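Local coordinates for SusD superfamily protein (Bacteroides fragilis NCTC 9343, PDB 3NQP), which probably binds glycans at the outer membrane as a SusD-family partner in nutrient uptake, its precise ligand being unknown, at residues Tyr127-Tyr132 against Gly208-Trp213; Arg160-Glu165 against Thr219-Ala224; Arg333-Phe338 against His357-Ile362. All coordinates share one frame; numbering follows the deposited sequence. Where two conformers were deposited one is given.

Contact 1: Tyr127-Tyr132 against Gly208-Trp213; sequences YYFDLY and GEVYLW
F129 reaches from helix 110-135 to helix 200-216 and runs past V210, whose CG2 methyl sits over the middle of the phenyl face, 3.5 Å from the F129 ring centroid: a well-centred CH-pi contact. With CG anti to the backbone N, the F129 ring is carried toward helix 200-216, where that methyl meets its face. E209 passes along the rim of the same ring, its CG 3.8 Å from F129 CE2; its carboxylate stays at this rim too, the plane turned 61° from the ring, while OE1 is hydrogen-bonded to Y380 OH. The far end of F129 then turns its edge to the W213 indole in a T-shaped pair, the F129 and W213 five-membered ring planes 89° apart and their centroids separated by 5.7 Å. Such interlocking of near-parallel helices, whose local axes run 11.6 Å apart at 30°, fits the TPR-like helical scaffold of SusD proteins; the wide spacing is bridged by aromatic side chains. One turn on, Y132 meets the pyrrole side of the indole, W213 NE1 lying 3.6 Å from Y132 CE1 near the tyrosine ring plane. A water joins their polar ends, accepting from W213 NE1 at 2.9 Å and bonding to Y132 OH, which gives the indole N-H a partner within this buried aromatic cluster. Helix 163-181 packs against the same pair of helices, its M167 touching both Y132 and V210.

Contact 2: Arg160-Glu165 against Thr219-Ala224; sequences RSTPKE and TGDDVA
This is a turn-to-helix-start contact toward the periphery of the fold: the type II' turn T219-D222, between helices 200-216 and 228-241, packs against the start of helix 163-181. D221 does most of the gripping. Its carboxylate spans the helix start, OD2 accepting from T162 OG1 at 3.0 Å on the syn side and OD1 accepting from K164 N at 2.9 Å, with an N-H...O angle of 163°. The D221 side chain is folded back over its own backbone (chi1 66°), which brings both oxygens to the helix end. T162 is the N-cap; OG1 accepts from E165 N, and T162 N gives its hydrogen to E165 OE1, completing a capping box. Next to the carboxylate, P163 packs on the turn, CB 3.4 Å from T219 O and CG 4.0 Å from T219 CG2. In one of its two conformers K164 also crosses D222, where a water may link K164 NZ to D222 OD1, though this remains doubtful. T162 OG1 thus works in both directions, as acceptor from the helix and donor to the turn, and the negative charge of D221 probably interacts favourably with the helix dipole.

Contact 3: Arg333-Phe338 against His357-Ile362; sequences RKEATF and HVRKNI
F338 O is approached by two nitrogens of one guanidinium: R359 NE lies 3.0 Å from it and R359 NH2 3.1 Å, both weak, bent bonds made at the edge of the flat group. R359 NE also comes 2.8 Å from E335 O, again weakly, so this one N-H is shared between two carbonyls. The R359 side chain leaves its backbone with chi1 at 59° and then runs extended as far as NE, carrying the guanidinium across the last turn of helix 333-337. At its end NH2 forms a salt bridge with E335 OE1 at 2.9 Å, its hydrogen bond strongly bent and weak, carboxylate and guanidinium planes 84° apart; the other oxygen of E335 is held by Y324. In the backbone, R359 N donates to T337 O at 2.9 Å from above the carbonyl plane, 38° out of it, and F338 faces V358 as an antiparallel non-hydrogen-bonded pair. Their side chains meet as well, F338 CE1 touching V358 CG2 at 3.7 Å. The K360 chain runs alongside T337, its CD near T337 OG1 and CG2; a water donates to T337 OG1 and accepts from K360 NZ, whose charge is also met by E449 and I447 O. Helix 333-337 runs directly into strand 338-344 at the open end of its hairpin with strand 351-358, while F251 of helix 251-255 packs on A336 and T337, and F255 on K360.

Contacts 1 and 2 adjoin, their centres 12 Å apart, and share a border at Y132, whose hydroxyl probably makes a weak hydrogen bond to D222 OD2 and whose ring packs on P163. Both belong to one helical region: contact 1 is its buried, largely apolar and aromatic interior, whereas contact 2, nearer the surface, relies on a carboxylate and capping bonds at a helix start. Contact 3 lies on the opposite side of the chain's centre, about 15 Å from contact 1 and 26 Å from contact 2 between nearest atoms. It is buried as well, yet polar in character, closing a short hairpin with arginine-to-carbonyl and backbone bonds instead of interleaved rings.

Contact 1: Tyr127-Tyr132 against Gly208-Trp213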
loop_
_atom_site.group_PDB
_atom_site.type_symbol
_atom_site.label_atom_id
_atom_site.label_comp_id
_atom_site.label_asym_id
_atom_site.label_seq_id
_atom_site.Cartn_x
_atom_site.Cartn_y
_atom_site.Cartn_z
ATOM N N TYR A 127 -4.154 6.309 -10.314
ATOM C CA TYR A 127 -2.822 6.545 -10.796
ATOM C C TYR A 127 -2.400 7.982 -10.496
ATOM O O TYR A 127 -1.313 8.219 -10.013
ATOM C CB TYR A 127 -2.732 6.294 -12.296
ATOM C CG TYR A 127 -2.653 4.829 -12.703
ATOM C CD1 TYR A 127 -1.631 3.986 -12.242
ATOM C CD2 TYR A 127 -3.562 4.297 -13.595
ATOM C CE1 TYR A 127 -1.540 2.634 -12.661
ATOM C CE2 TYR A 127 -3.468 2.959 -14.027
ATOM C CZ TYR A 127 -2.468 2.143 -13.580
ATOM O OH TYR A 127 -2.416 0.833 -14.046
ATOM N N TYR A 128 -3.269 8.944 -10.761
ATOM C CA TYR A 128 -2.872 10.327 -10.513
ATOM C C TYR A 128 -2.641 10.646 -9.033
ATOM O O TYR A 128 -1.893 11.565 -8.718
ATOM C CB TYR A 128 -3.852 11.320 -11.162
ATOM C CG TYR A 128 -3.455 11.645 -12.602
ATOM C CD1 TYR A 128 -2.289 12.363 -12.893
ATOM C CD2 TYR A 128 -4.210 11.213 -13.642
ATOM C CE1 TYR A 128 -1.902 12.641 -14.215
ATOM C CE2 TYR A 128 -3.864 11.517 -14.975
ATOM C CZ TYR A 128 -2.714 12.231 -15.255
ATOM O OH TYR A 128 -2.391 12.522 -16.580
ATOM N N PHE A 129 -3.278 9.900 -8.134
ATOM C CA PHE A 129 -3.122 10.114 -6.690
ATOM C C PHE A 129 -1.753 9.589 -6.220
ATOM O O PHE A 129 -1.119 10.219 -5.360
ATOM C CB PHE A 129 -4.285 9.477 -5.916
ATOM C CG PHE A 129 -4.242 9.682 -4.410
ATOM C CD1 PHE A 129 -4.035 10.924 -3.851
ATOM C CD2 PHE A 129 -4.443 8.597 -3.553
ATOM C CE1 PHE A 129 -4.026 11.094 -2.475
ATOM C CE2 PHE A 129 -4.433 8.743 -2.188
ATOM C CZ PHE A 129 -4.228 10.020 -1.635
ATOM N N ASP A 130 -1.287 8.466 -6.770
ATOM C CA ASP A 130 0.117 8.053 -6.557
ATOM C C ASP A 130 1.061 9.159 -7.088
ATOM O O ASP A 130 2.007 9.573 -6.377
ATOM C CB ASP A 130 0.427 6.717 -7.201
ATOM C CG ASP A 130 0.122 5.499 -6.274
ATOM O OD1 ASP A 130 -0.447 5.680 -5.177
ATOM O OD2 ASP A 130 0.441 4.374 -6.685
ATOM N N LEU A 131 0.826 9.638 -8.312
ATOM C CA LEU A 131 1.706 10.662 -8.885
ATOM C C LEU A 131 1.696 11.925 -8.016
ATOM O O LEU A 131 2.743 12.526 -7.767
ATOM C CB LEU A 131 1.334 10.977 -10.343
ATOM C CG LEU A 131 1.658 9.847 -11.351
ATOM C CD1 LEU A 131 1.104 10.210 -12.676
ATOM C CD2 LEU A 131 3.144 9.534 -11.494
ATOM N N TYR A 132 0.529 12.313 -7.502
ATOM C CA TYR A 132 0.446 13.512 -6.616
ATOM C C TYR A 132 1.196 13.323 -5.306
ATOM O O TYR A 132 1.889 14.215 -4.845
ATOM C CB TYR A 132 -1.025 13.846 -6.341
ATOM C CG TYR A 132 -1.343 14.911 -5.343
ATOM C CD1 TYR A 132 -1.354 14.633 -3.993
ATOM C CD2 TYR A 132 -1.623 16.232 -5.756
ATOM C CE1 TYR A 132 -1.664 15.587 -3.064
ATOM C CE2 TYR A 132 -1.970 17.220 -4.828
ATOM C CZ TYR A 132 -1.996 16.888 -3.474
ATOM O OH TYR A 132 -2.332 17.816 -2.515
ATOM N N GLY A 208 -12.114 7.982 0.362
ATOM C CA GLY A 208 -11.735 8.082 1.756
ATOM C C GLY A 208 -10.261 8.414 1.910
ATOM O O GLY A 208 -9.897 9.232 2.750
ATOM N N GLU A 209 -9.414 7.789 1.093
ATOM C CA GLU A 209 -7.965 7.979 1.194
ATOM C C GLU A 209 -7.571 9.384 0.714
ATOM O O GLU A 209 -6.796 10.086 1.373
ATOM C CB GLU A 209 -7.217 6.916 0.378
ATOM C CG GLU A 209 -5.762 6.711 0.754
ATOM C CD GLU A 209 -5.147 5.575 -0.050
ATOM O OE1 GLU A 209 -5.623 5.233 -1.145
ATOM O OE2 GLU A 209 -4.195 4.991 0.425
ATOM N N VAL A 210 -8.134 9.789 -0.410
ATOM C CA VAL A 210 -7.835 11.088 -1.035
ATOM C C VAL A 210 -8.330 12.262 -0.165
ATOM O O VAL A 210 -7.547 13.151 0.172
ATOM C CB VAL A 210 -8.448 11.187 -2.446
ATOM C CG1 VAL A 210 -8.433 12.655 -2.942
ATOM C CG2 VAL A 210 -7.713 10.240 -3.446
ATOM N N TYR A 211 -9.591 12.226 0.263
ATOM C CA TYR A 211 -10.142 13.296 1.095
ATOM C C TYR A 211 -9.537 13.376 2.525
ATOM O O TYR A 211 -9.316 14.475 3.058
ATOM C CB TYR A 211 -11.684 13.269 1.103
ATOM C CG TYR A 211 -12.270 13.839 -0.176
ATOM C CD1 TYR A 211 -12.406 13.034 -1.307
ATOM C CD2 TYR A 211 -12.648 15.143 -0.256
ATOM C CE1 TYR A 211 -12.910 13.507 -2.454
ATOM C CE2 TYR A 211 -13.163 15.678 -1.443
ATOM C CZ TYR A 211 -13.286 14.855 -2.539
ATOM O OH TYR A 211 -13.775 15.335 -3.715
ATOM N N LEU A 212 -9.189 12.251 3.138
ATOM C CA LEU A 212 -8.428 12.345 4.359
ATOM C C LEU A 212 -7.076 13.023 4.139
ATOM O O LEU A 212 -6.654 13.877 4.914
ATOM C CB LEU A 212 -8.143 10.960 4.981
ATOM C CG LEU A 212 -7.369 11.046 6.297
ATOM C CD1 LEU A 212 -8.059 11.899 7.409
ATOM C CD2 LEU A 212 -7.112 9.582 6.781
ATOM N N TRP A 213 -6.370 12.580 3.117
ATOM C CA TRP A 213 -5.080 13.166 2.766
ATOM C C TRP A 213 -5.204 14.686 2.577
ATOM O O TRP A 213 -4.480 15.437 3.228
ATOM C CB TRP A 213 -4.509 12.512 1.513
ATOM C CG TRP A 213 -3.223 13.064 1.114
ATOM C CD1 TRP A 213 -3.008 14.317 0.526
ATOM C CD2 TRP A 213 -1.918 12.481 1.300
ATOM N NE1 TRP A 213 -1.659 14.504 0.326
ATOM C CE2 TRP A 213 -0.973 13.407 0.790
ATOM C CE3 TRP A 213 -1.451 11.257 1.826
ATOM C CZ2 TRP A 213 0.397 13.149 0.795
ATOM C CZ3 TRP A 213 -0.089 11.013 1.813
ATOM C CH2 TRP A 213 0.814 11.951 1.294
HETATM O O HOH W 1 -1.496 17.365 -0.201
#

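Contact 2: Arg160-Glu165 against Thr219-Ala224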
loop_
_atom_site.group_PDB
_atom_site.type_symbol
_atom_site.label_atom_id
_atom_site.label_comp_id
_atom_site.label_asym_id
_atom_site.label_seq_id
_atom_site.Cartn_x
_atom_site.Cartn_y
_atom_site.Cartn_z
ATOM N N ARG A 160 4.663 20.235 -16.116
ATOM C CA ARG A 160 3.990 19.763 -14.926
ATOM C C ARG A 160 2.888 20.735 -14.535
ATOM O O ARG A 160 3.137 21.904 -14.409
ATOM C CB ARG A 160 4.993 19.620 -13.794
ATOM C CG ARG A 160 6.107 18.656 -14.133
ATOM C CD ARG A 160 7.230 18.629 -13.106
ATOM N NE ARG A 160 6.850 18.090 -11.809
ATOM C CZ ARG A 160 7.721 17.626 -10.915
ATOM N NH1 ARG A 160 9.020 17.618 -11.154
ATOM N NH2 ARG A 160 7.295 17.170 -9.757
ATOM N N SER A 161 1.671 20.244 -14.312
ATOM C CA SER A 161 0.611 21.070 -13.713
ATOM C C SER A 161 0.869 21.175 -12.214
ATOM O O SER A 161 1.612 20.351 -11.665
ATOM C CB SER A 161 -0.756 20.462 -13.930
ATOM O OG SER A 161 -1.141 20.566 -15.283
ATOM N N THR A 162 0.263 22.167 -11.549
ATOM C CA THR A 162 0.491 22.329 -10.105
ATOM C C THR A 162 -0.216 21.219 -9.280
ATOM O O THR A 162 -1.163 20.565 -9.775
ATOM C CB THR A 162 -0.024 23.662 -9.602
ATOM O OG1 THR A 162 -1.446 23.637 -9.631
ATOM C CG2 THR A 162 0.545 24.915 -10.468
ATOM N N PRO A 163 0.224 20.996 -8.024
ATOM C CA PRO A 163 -0.508 20.014 -7.204
ATOM C C PRO A 163 -2.029 20.265 -7.141
ATOM O O PRO A 163 -2.836 19.329 -7.301
ATOM C CB PRO A 163 0.097 20.181 -5.818
ATOM C CG PRO A 163 1.504 20.559 -6.110
ATOM C CD PRO A 163 1.406 21.504 -7.327
ATOM N N LYS A 164 -2.432 21.507 -6.901
ATOM C CA LYS A 164 -3.865 21.823 -6.897
ATOM C C LYS A 164 -4.564 21.421 -8.190
ATOM O O LYS A 164 -5.667 20.860 -8.143
ATOM C CB LYS A 164 -4.132 23.305 -6.613
ATOM C CG LYS A 164 -5.601 23.697 -6.815
ATOM C CD LYS A 164 -6.527 23.105 -5.758
ATOM C CE LYS A 164 -7.859 23.891 -5.715
ATOM N NZ LYS A 164 -8.889 23.331 -4.804
ATOM N N GLU A 165 -3.950 21.720 -9.342
ATOM C CA GLU A 165 -4.554 21.351 -10.629
ATOM C C GLU A 165 -4.693 19.827 -10.745
ATOM O O GLU A 165 -5.720 19.350 -11.226
ATOM C CB GLU A 165 -3.750 21.873 -11.806
ATOM C CG GLU A 165 -3.812 23.405 -11.940
ATOM C CD GLU A 165 -2.845 23.946 -12.974
ATOM O OE1 GLU A 165 -1.699 23.527 -13.054
ATOM O OE2 GLU A 165 -3.243 24.840 -13.707
ATOM N N THR A 219 0.305 20.237 -0.110
ATOM C CA THR A 219 1.361 20.048 -1.119
ATOM C C THR A 219 1.318 21.224 -2.070
ATOM O O THR A 219 0.303 21.455 -2.713
ATOM C CB THR A 219 1.181 18.722 -1.893
ATOM O OG1 THR A 219 1.076 17.663 -0.945
ATOM C CG2 THR A 219 2.402 18.411 -2.838
ATOM N N GLY A 220 2.415 21.965 -2.150
ATOM C CA GLY A 220 2.469 23.200 -2.946
ATOM C C GLY A 220 1.273 24.096 -2.724
ATOM O O GLY A 220 1.034 24.521 -1.602
ATOM N N ASP A 221 0.535 24.369 -3.800
ATOM C CA ASP A 221 -0.663 25.221 -3.788
ATOM C C ASP A 221 -1.956 24.469 -3.409
ATOM O O ASP A 221 -3.048 25.040 -3.416
ATOM C CB ASP A 221 -0.833 25.977 -5.137
ATOM C CG ASP A 221 -1.108 25.055 -6.305
ATOM O OD1 ASP A 221 -0.932 23.814 -6.151
ATOM O OD2 ASP A 221 -1.517 25.561 -7.377
ATOM N N ASP A 222 -1.843 23.182 -3.078
ATOM C CA ASP A 222 -3.022 22.441 -2.620
ATOM C C ASP A 222 -3.017 22.395 -1.089
ATOM O O ASP A 222 -2.363 21.561 -0.514
ATOM C CB ASP A 222 -3.019 21.063 -3.263
ATOM C CG ASP A 222 -4.372 20.389 -3.207
ATOM O OD1 ASP A 222 -5.398 21.093 -3.291
ATOM O OD2 ASP A 222 -4.393 19.147 -3.099
ATOM N N VAL A 223 -3.729 23.328 -0.450
ATOM C CA VAL A 223 -3.654 23.599 0.990
ATOM C C VAL A 223 -4.601 22.692 1.802
ATOM O O VAL A 223 -5.750 22.551 1.446
ATOM C CB VAL A 223 -3.956 25.126 1.316
ATOM C CG1 VAL A 223 -3.840 25.432 2.856
ATOM C CG2 VAL A 223 -2.977 26.059 0.561
ATOM N N ALA A 224 -4.099 22.081 2.877
ATOM C CA ALA A 224 -4.905 21.212 3.741
ATOM C C ALA A 224 -6.264 21.880 4.010
ATOM O O ALA A 224 -6.334 23.075 4.318
ATOM C CB ALA A 224 -4.188 20.913 5.039
HETATM O O HOH W 2 -7.166 23.226 -2.817
#

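Contact 3: Arg333-Phe338 against His357-Ile362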
loop_
_atom_site.group_PDB
_atom_site.type_symbol
_atom_site.label_atom_id
_atom_site.label_comp_id
_atom_site.label_asym_id
_atom_site.label_seq_id
_atom_site.Cartn_x
_atom_site.Cartn_y
_atom_site.Cartn_z
ATOM N N ARG A 333 -0.590 -12.002 14.197
ATOM C CA ARG A 333 0.054 -11.386 13.019
ATOM C C ARG A 333 1.562 -11.636 13.015
ATOM O O ARG A 333 2.201 -11.577 11.959
ATOM C CB ARG A 333 -0.211 -9.891 12.961
ATOM C CG ARG A 333 -1.691 -9.528 12.855
ATOM C CD ARG A 333 -1.908 -8.046 12.908
ATOM N NE ARG A 333 -1.673 -7.533 14.248
ATOM C CZ ARG A 333 -2.157 -6.398 14.730
ATOM N NH1 ARG A 333 -2.884 -5.575 13.970
ATOM N NH2 ARG A 333 -1.892 -6.062 15.972
ATOM N N LYS A 334 2.135 -11.869 14.188
ATOM C CA LYS A 334 3.600 -12.012 14.312
ATOM C C LYS A 334 4.117 -13.162 13.437
ATOM O O LYS A 334 4.918 -12.956 12.493
ATOM C CB LYS A 334 4.007 -12.163 15.783
ATOM C CG LYS A 334 5.517 -12.159 16.025
ATOM C CD LYS A 334 5.830 -12.157 17.547
ATOM C CE LYS A 334 7.309 -12.003 17.856
ATOM N NZ LYS A 334 7.532 -11.470 19.233
ATOM N N GLU A 335 3.659 -14.368 13.736
ATOM C CA GLU A 335 4.105 -15.559 12.996
ATOM C C GLU A 335 3.360 -15.718 11.673
ATOM O O GLU A 335 3.866 -16.352 10.767
ATOM C CB GLU A 335 4.012 -16.828 13.879
ATOM C CG GLU A 335 4.846 -16.720 15.074
ATOM C CD GLU A 335 6.329 -16.582 14.738
ATOM O OE1 GLU A 335 6.872 -17.367 13.883
ATOM O OE2 GLU A 335 6.937 -15.689 15.375
ATOM N N ALA A 336 2.198 -15.083 11.503
ATOM C CA ALA A 336 1.562 -15.069 10.174
ATOM C C ALA A 336 2.407 -14.236 9.193
ATOM O O ALA A 336 2.481 -14.548 8.007
ATOM C CB ALA A 336 0.157 -14.517 10.255
ATOM N N THR A 337 3.036 -13.172 9.686
ATOM C CA THR A 337 3.738 -12.277 8.815
ATOM C C THR A 337 5.174 -12.748 8.610
ATOM O O THR A 337 5.701 -12.650 7.492
ATOM C CB THR A 337 3.711 -10.791 9.366
ATOM O OG1 THR A 337 2.337 -10.355 9.576
ATOM C CG2 THR A 337 4.469 -9.849 8.398
ATOM N N PHE A 338 5.803 -13.226 9.690
ATOM C CA PHE A 338 7.195 -13.493 9.722
ATOM C C PHE A 338 7.545 -14.906 10.214
ATOM O O PHE A 338 6.820 -15.505 11.006
ATOM C CB PHE A 338 7.867 -12.567 10.714
ATOM C CG PHE A 338 7.942 -11.133 10.301
ATOM C CD1 PHE A 338 8.805 -10.717 9.309
ATOM C CD2 PHE A 338 7.242 -10.181 11.010
ATOM C CE1 PHE A 338 8.921 -9.362 8.998
ATOM C CE2 PHE A 338 7.344 -8.809 10.655
ATOM C CZ PHE A 338 8.205 -8.438 9.691
ATOM N N HIS A 357 11.961 -12.999 7.954
ATOM C CA HIS A 357 11.664 -13.421 6.602
ATOM C C HIS A 357 10.131 -13.475 6.425
ATOM O O HIS A 357 9.416 -13.990 7.280
ATOM C CB HIS A 357 12.314 -14.807 6.373
ATOM C CG HIS A 357 13.718 -14.907 6.885
ATOM N ND1 HIS A 357 14.814 -14.628 6.099
ATOM C CD2 HIS A 357 14.210 -15.265 8.104
ATOM C CE1 HIS A 357 15.919 -14.779 6.820
ATOM N NE2 HIS A 357 15.580 -15.192 8.031
ATOM N N VAL A 358 9.616 -12.850 5.364
ATOM C CA VAL A 358 8.196 -12.569 5.305
ATOM C C VAL A 358 7.462 -13.688 4.600
ATOM O O VAL A 358 7.703 -13.962 3.400
ATOM C CB VAL A 358 7.907 -11.185 4.605
ATOM C CG1 VAL A 358 6.394 -10.946 4.511
ATOM C CG2 VAL A 358 8.595 -10.038 5.409
ATOM N N ARG A 359 6.555 -14.336 5.346
ATOM C CA ARG A 359 5.723 -15.397 4.819
ATOM C C ARG A 359 4.227 -15.021 4.776
ATOM O O ARG A 359 3.365 -15.895 4.644
ATOM C CB ARG A 359 5.922 -16.661 5.661
ATOM C CG ARG A 359 5.589 -16.479 7.118
ATOM C CD ARG A 359 5.468 -17.848 7.811
ATOM N NE ARG A 359 5.733 -17.709 9.233
ATOM C CZ ARG A 359 6.140 -18.716 10.002
ATOM N NH1 ARG A 359 6.293 -19.907 9.448
ATOM N NH2 ARG A 359 6.401 -18.525 11.303
ATOM N N LYS A 360 3.943 -13.719 4.856
ATOM C CA LYS A 360 2.582 -13.189 4.925
ATOM C C LYS A 360 1.729 -13.570 3.740
ATOM O O LYS A 360 0.543 -13.850 3.913
ATOM C CB LYS A 360 2.623 -11.658 5.000
ATOM C CG LYS A 360 1.263 -11.002 5.344
ATOM C CD LYS A 360 1.425 -9.513 5.673
ATOM C CE LYS A 360 0.072 -8.825 5.840
ATOM N NZ LYS A 360 0.225 -7.469 6.407
ATOM N N ASN A 361 2.320 -13.553 2.547
ATOM C CA ASN A 361 1.549 -13.588 1.287
ATOM C C ASN A 361 2.405 -14.195 0.152
ATOM O O ASN A 361 2.619 -13.594 -0.880
ATOM C CB ASN A 361 1.053 -12.165 0.970
ATOM C CG ASN A 361 0.103 -12.095 -0.204
ATOM O OD1 ASN A 361 -0.711 -13.007 -0.426
ATOM N ND2 ASN A 361 0.158 -10.971 -0.935
ATOM N N ILE A 362 2.961 -15.381 0.412
ATOM C CA ILE A 362 3.868 -16.065 -0.536
ATOM C C ILE A 362 3.179 -17.208 -1.304
ATOM O O ILE A 362 3.833 -18.158 -1.774
ATOM C CB ILE A 362 5.195 -16.514 0.148
ATOM C CG1 ILE A 362 4.945 -17.422 1.360
ATOM C CG2 ILE A 362 6.005 -15.279 0.567
ATOM C CD1 ILE A 362 6.189 -18.376 1.758
HETATM O O HOH W 3 1.270 -7.803 8.990
#